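Local coordinates for putative cell adhesion protein (PDB 4DGU), which is a putative cell adhesion protein of the fimbrillin-like family, probably part of a pilus, that binds zinc ions, at residues 40-53 and 57-71. Residues are numbered along the deposited sequence; the frame is centred on the assembly and turned at random.
Sequences ITTGEVISMAASGQ and PFIVGKDSRAWNEIG
Selenomethionine M48 lays its methyl carbon CE over one face of the R65 guanidinium, 3.5 Å from CZ, while the same guanidinium reaches its backbone. R65 NH1 donates to M48 O at 3.2 Å, the oxygen close to the guanidinium plane but the nitrogen above that of the carbonyl. Arginine thus offers both a flat face for a methyl and an N-H for a carbonyl. M48 suits its place because its long chain, extended to SE and then bent (chi3 65°), brings CE over that face and also within 3.7 Å of F58 CD2. The broad F58 ring takes SE above one face, 5.3 Å from its centroid, a distant Met-aromatic contact; D63 CB lies over the centre of the opposite face. R65 NE and E69 OE1 are 3.5 Å apart, the oxygen well out of the guanidinium plane, an attraction of charges with no N-H pointing at it. With R65 cut back to an alanine, M48 O is likely to lose this donor, CE its flat cover and E69 its opposite charge.

V60 buries the most surface of all, where the hairpin opens into the turn T41–E44. Short and branched, it fills the buried corner beside I40 and I46: V60 CG2 meets I40 CG2 at 3.7 Å, crossing at about a right angle, with CG1 merely near T41 O. V60 N donates to E44 O almost straight (171°), and V60 O accepts from G43 N at 2.9 Å. G43 has the positive phi that favours glycine.

Strands 45-50 and 57-59 pair antiparallel, I46 and F58 exchanging two backbone hydrogen bonds; V45 packs beside P57 CB and I59 CG1 on the opposite face. In the larger sheet, strand 77-83 flanks 45-50, and 65-66, carrying R65, pairs antiparallel with 13-20, whose I16 packs against M48, as does L123 of 120-135.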
loop_
_atom_site.group_PDB
_atom_site.type_symbol
_atom_site.label_atom_id
_atom_site.label_comp_id
_atom_site.label_asym_id
_atom_site.label_seq_id
_atom_site.Cartn_x
_atom_site.Cartn_y
_atom_site.Cartn_z
ATOM N N ILE A 40 5.616 32.556 -3.476
ATOM C CA ILE A 40 6.344 33.653 -2.852
ATOM C C ILE A 40 7.226 34.312 -3.918
ATOM O O ILE A 40 8.420 34.036 -4.043
ATOM C CB ILE A 40 7.110 33.206 -1.587
ATOM C CG1 ILE A 40 6.327 32.124 -0.811
ATOM C CG2 ILE A 40 7.419 34.435 -0.718
ATOM C CD1 ILE A 40 7.116 31.371 0.214
ATOM N N THR A 41 6.590 35.176 -4.702
ATOM C CA THR A 41 7.213 35.925 -5.791
ATOM C C THR A 41 7.683 37.298 -5.265
ATOM O O THR A 41 7.447 37.642 -4.100
ATOM C CB THR A 41 6.232 36.044 -6.972
ATOM O OG1 THR A 41 5.022 36.667 -6.523
ATOM C CG2 THR A 41 5.925 34.693 -7.623
ATOM N N THR A 42 8.372 38.075 -6.124
ATOM C CA THR A 42 8.845 39.412 -5.768
ATOM C C THR A 42 7.621 40.259 -5.374
ATOM O O THR A 42 6.582 40.217 -6.048
ATOM C CB THR A 42 9.680 40.021 -6.908
ATOM O OG1 THR A 42 10.735 39.117 -7.242
ATOM C CG2 THR A 42 10.279 41.377 -6.542
ATOM N N GLY A 43 7.752 40.951 -4.241
ATOM C CA GLY A 43 6.699 41.799 -3.704
ATOM C C GLY A 43 5.841 41.122 -2.658
ATOM O O GLY A 43 5.096 41.795 -1.947
ATOM N N GLU A 44 5.917 39.788 -2.561
ATOM C CA GLU A 44 5.177 39.053 -1.542
ATOM C C GLU A 44 5.860 39.264 -0.182
ATOM O O GLU A 44 7.088 39.387 -0.110
ATOM C CB GLU A 44 5.041 37.558 -1.892
ATOM C CG GLU A 44 4.203 37.294 -3.135
ATOM C CD GLU A 44 2.834 37.956 -3.147
ATOM O OE1 GLU A 44 1.956 37.532 -2.362
ATOM O OE2 GLU A 44 2.661 38.942 -3.900
ATOM N N VAL A 45 5.047 39.373 0.875
ATOM C CA VAL A 45 5.503 39.617 2.244
ATOM C C VAL A 45 5.430 38.294 3.047
ATOM O O VAL A 45 4.424 37.581 2.994
ATOM C CB VAL A 45 4.670 40.765 2.921
ATOM C CG1 VAL A 45 5.105 41.028 4.365
ATOM C CG2 VAL A 45 4.725 42.052 2.107
ATOM N N ILE A 46 6.516 37.991 3.786
ATOM C CA ILE A 46 6.648 36.854 4.708
ATOM C C ILE A 46 6.940 37.401 6.114
ATOM O O ILE A 46 7.489 38.499 6.247
ATOM C CB ILE A 46 7.750 35.826 4.287
ATOM C CG1 ILE A 46 9.157 36.485 4.208
ATOM C CG2 ILE A 46 7.387 35.054 3.011
ATOM C CD1 ILE A 46 10.256 35.583 4.479
ATOM N N SER A 47 6.577 36.624 7.148
ATOM C CA SER A 47 6.919 36.906 8.537
ATOM C C SER A 47 8.171 36.121 8.811
ATOM O O SER A 47 8.141 34.895 8.733
ATOM C CB SER A 47 5.802 36.488 9.490
ATOM O OG SER A 47 4.633 37.228 9.222
HETATM N N MSE A 48 9.284 36.797 9.073
HETATM C CA MSE A 48 10.520 36.091 9.322
HETATM C C MSE A 48 11.118 36.454 10.687
HETATM O O MSE A 48 10.972 37.577 11.142
HETATM C CB MSE A 48 11.500 36.392 8.202
HETATM C CG MSE A 48 12.736 35.559 8.290
HETATM SE SE MSE A 48 13.931 35.851 6.835
HETATM C CE MSE A 48 14.394 37.694 7.156
ATOM N N ALA A 49 11.726 35.474 11.365
ATOM C CA ALA A 49 12.377 35.631 12.660
ATOM C C ALA A 49 13.616 34.745 12.775
ATOM O O ALA A 49 13.703 33.685 12.144
ATOM C CB ALA A 49 11.413 35.279 13.783
ATOM N N ALA A 50 14.577 35.205 13.569
ATOM C CA ALA A 50 15.717 34.413 13.971
ATOM C C ALA A 50 15.264 33.707 15.227
ATOM O O ALA A 50 14.413 34.249 15.955
ATOM C CB ALA A 50 16.924 35.292 14.236
ATOM N N SER A 51 15.812 32.508 15.496
ATOM C CA SER A 51 15.443 31.727 16.679
ATOM C C SER A 51 15.415 32.598 17.964
ATOM O O SER A 51 16.311 33.410 18.216
ATOM C CB SER A 51 16.370 30.522 16.843
ATOM O OG SER A 51 16.551 30.088 18.185
ATOM N N GLY A 52 14.349 32.430 18.728
ATOM C CA GLY A 52 14.125 33.142 19.987
ATOM C C GLY A 52 13.716 34.598 19.861
ATOM O O GLY A 52 13.808 35.327 20.840
ATOM N N GLN A 53 13.272 35.031 18.662
ATOM C CA GLN A 53 12.907 36.421 18.344
ATOM C C GLN A 53 11.517 36.492 17.738
ATOM O O GLN A 53 10.959 35.463 17.389
ATOM C CB GLN A 53 13.939 37.042 17.378
ATOM C CG GLN A 53 15.357 37.088 17.943
ATOM C CD GLN A 53 15.482 37.936 19.196
ATOM O OE1 GLN A 53 15.867 37.460 20.269
ATOM N NE2 GLN A 53 15.184 39.218 19.085
ATOM N N PRO A 57 7.839 41.531 9.322
ATOM C CA PRO A 57 7.604 41.405 7.875
ATOM C C PRO A 57 8.876 41.584 7.055
ATOM O O PRO A 57 9.788 42.307 7.464
ATOM C CB PRO A 57 6.587 42.512 7.562
ATOM C CG PRO A 57 6.236 43.166 8.868
ATOM C CD PRO A 57 7.248 42.771 9.875
ATOM N N PHE A 58 8.939 40.899 5.902
ATOM C CA PHE A 58 10.035 40.967 4.925
ATOM C C PHE A 58 9.454 40.887 3.506
ATOM O O PHE A 58 8.742 39.925 3.185
ATOM C CB PHE A 58 11.056 39.841 5.164
ATOM C CG PHE A 58 12.292 39.898 4.295
ATOM C CD1 PHE A 58 12.259 39.442 2.976
ATOM C CD2 PHE A 58 13.506 40.354 4.812
ATOM C CE1 PHE A 58 13.405 39.484 2.172
ATOM C CE2 PHE A 58 14.659 40.371 4.021
ATOM C CZ PHE A 58 14.602 39.946 2.699
ATOM N N ILE A 59 9.749 41.907 2.662
ATOM C CA ILE A 59 9.277 41.958 1.266
ATOM C C ILE A 59 10.293 41.219 0.402
ATOM O O ILE A 59 11.454 41.618 0.304
ATOM C CB ILE A 59 8.997 43.403 0.780
ATOM C CG1 ILE A 59 7.918 44.057 1.686
ATOM C CG2 ILE A 59 8.539 43.398 -0.689
ATOM C CD1 ILE A 59 8.059 45.510 1.931
ATOM N N VAL A 60 9.853 40.100 -0.174
ATOM C CA VAL A 60 10.683 39.211 -0.981
ATOM C C VAL A 60 11.068 39.897 -2.303
ATOM O O VAL A 60 10.252 40.601 -2.911
ATOM C CB VAL A 60 9.981 37.841 -1.186
ATOM C CG1 VAL A 60 10.813 36.921 -2.092
ATOM C CG2 VAL A 60 9.711 37.166 0.167
ATOM N N GLY A 61 12.340 39.717 -2.678
ATOM C CA GLY A 61 12.955 40.273 -3.879
ATOM C C GLY A 61 13.186 41.772 -3.831
ATOM O O GLY A 61 13.546 42.376 -4.851
ATOM N N LYS A 62 12.969 42.388 -2.648
ATOM C CA LYS A 62 13.119 43.824 -2.454
ATOM C C LYS A 62 13.922 44.136 -1.183
ATOM O O LYS A 62 14.909 44.868 -1.256
ATOM C CB LYS A 62 11.743 44.536 -2.408
ATOM C CG LYS A 62 10.841 44.288 -3.613
ATOM C CD LYS A 62 10.502 45.572 -4.362
ATOM C CE LYS A 62 9.375 45.377 -5.354
ATOM N NZ LYS A 62 9.832 44.714 -6.600
ATOM N N ASP A 63 13.496 43.588 -0.026
ATOM C CA ASP A 63 14.138 43.846 1.257
ATOM C C ASP A 63 15.487 43.145 1.390
ATOM O O ASP A 63 15.861 42.263 0.608
ATOM C CB ASP A 63 13.221 43.454 2.447
ATOM C CG ASP A 63 12.178 44.485 2.846
ATOM O OD1 ASP A 63 12.114 45.552 2.197
ATOM O OD2 ASP A 63 11.412 44.222 3.805
ATOM N N SER A 64 16.230 43.615 2.384
ATOM C CA SER A 64 17.500 43.111 2.877
ATOM C C SER A 64 17.426 43.247 4.391
ATOM O O SER A 64 16.790 44.183 4.893
ATOM C CB SER A 64 18.680 43.870 2.279
ATOM O OG SER A 64 18.594 45.259 2.550
ATOM N N ARG A 65 17.929 42.255 5.114
ATOM C CA ARG A 65 17.886 42.336 6.562
ATOM C C ARG A 65 19.303 42.526 7.102
ATOM O O ARG A 65 20.236 41.928 6.576
ATOM C CB ARG A 65 17.201 41.095 7.165
ATOM C CG ARG A 65 16.954 41.244 8.668
ATOM C CD ARG A 65 15.886 40.328 9.185
ATOM N NE ARG A 65 14.560 40.767 8.764
ATOM C CZ ARG A 65 13.433 40.270 9.255
ATOM N NH1 ARG A 65 13.465 39.328 10.188
ATOM N NH2 ARG A 65 12.261 40.693 8.794
ATOM N N ALA A 66 19.451 43.372 8.139
ATOM C CA ALA A 66 20.697 43.642 8.855
ATOM C C ALA A 66 21.148 42.376 9.607
ATOM O O ALA A 66 20.311 41.670 10.173
ATOM C CB ALA A 66 20.470 44.785 9.826
ATOM N N TRP A 67 22.455 42.095 9.632
ATOM C CA TRP A 67 22.940 40.899 10.316
ATOM C C TRP A 67 22.970 41.058 11.875
ATOM O O TRP A 67 23.465 40.155 12.558
ATOM C CB TRP A 67 24.306 40.434 9.756
ATOM C CG TRP A 67 24.204 39.400 8.660
ATOM C CD1 TRP A 67 24.595 39.540 7.357
ATOM C CD2 TRP A 67 23.674 38.065 8.778
ATOM N NE1 TRP A 67 24.359 38.373 6.660
ATOM C CE2 TRP A 67 23.804 37.449 7.511
ATOM C CE3 TRP A 67 23.116 37.326 9.835
ATOM C CZ2 TRP A 67 23.369 36.141 7.270
ATOM C CZ3 TRP A 67 22.681 36.038 9.594
ATOM C CH2 TRP A 67 22.791 35.462 8.322
ATOM N N ASN A 68 22.366 42.130 12.423
ATOM C CA ASN A 68 22.260 42.330 13.869
ATOM C C ASN A 68 21.016 41.637 14.390
ATOM O O ASN A 68 21.050 41.088 15.490
ATOM C CB ASN A 68 22.273 43.805 14.297
ATOM C CG ASN A 68 21.794 44.775 13.278
ATOM O OD1 ASN A 68 22.561 45.224 12.427
ATOM N ND2 ASN A 68 20.524 45.131 13.360
ATOM N N GLU A 69 19.931 41.653 13.590
ATOM C CA GLU A 69 18.655 40.998 13.885
ATOM C C GLU A 69 18.839 39.485 13.813
ATOM O O GLU A 69 18.436 38.863 12.821
ATOM C CB GLU A 69 17.563 41.451 12.884
ATOM C CG GLU A 69 17.286 42.953 12.833
ATOM C CD GLU A 69 16.452 43.384 11.638
ATOM O OE1 GLU A 69 15.329 42.851 11.461
ATOM O OE2 GLU A 69 16.926 44.255 10.873
ATOM N N ILE A 70 19.511 38.895 14.832
ATOM C CA ILE A 70 19.802 37.447 14.896
ATOM C C ILE A 70 19.638 36.905 16.327
ATOM O O ILE A 70 19.978 35.751 16.584
ATOM C CB ILE A 70 21.221 37.086 14.341
ATOM C CG1 ILE A 70 22.366 37.804 15.114
ATOM C CG2 ILE A 70 21.301 37.285 12.830
ATOM C CD1 ILE A 70 23.677 37.228 14.924
ATOM N N GLY A 71 19.163 37.735 17.237
ATOM C CA GLY A 71 19.015 37.349 18.633
ATOM C C GLY A 71 20.352 37.197 19.348
ATOM O O GLY A 71 21.215 38.080 19.267
HETATM O O HOH W 1 18.888 33.441 16.875
#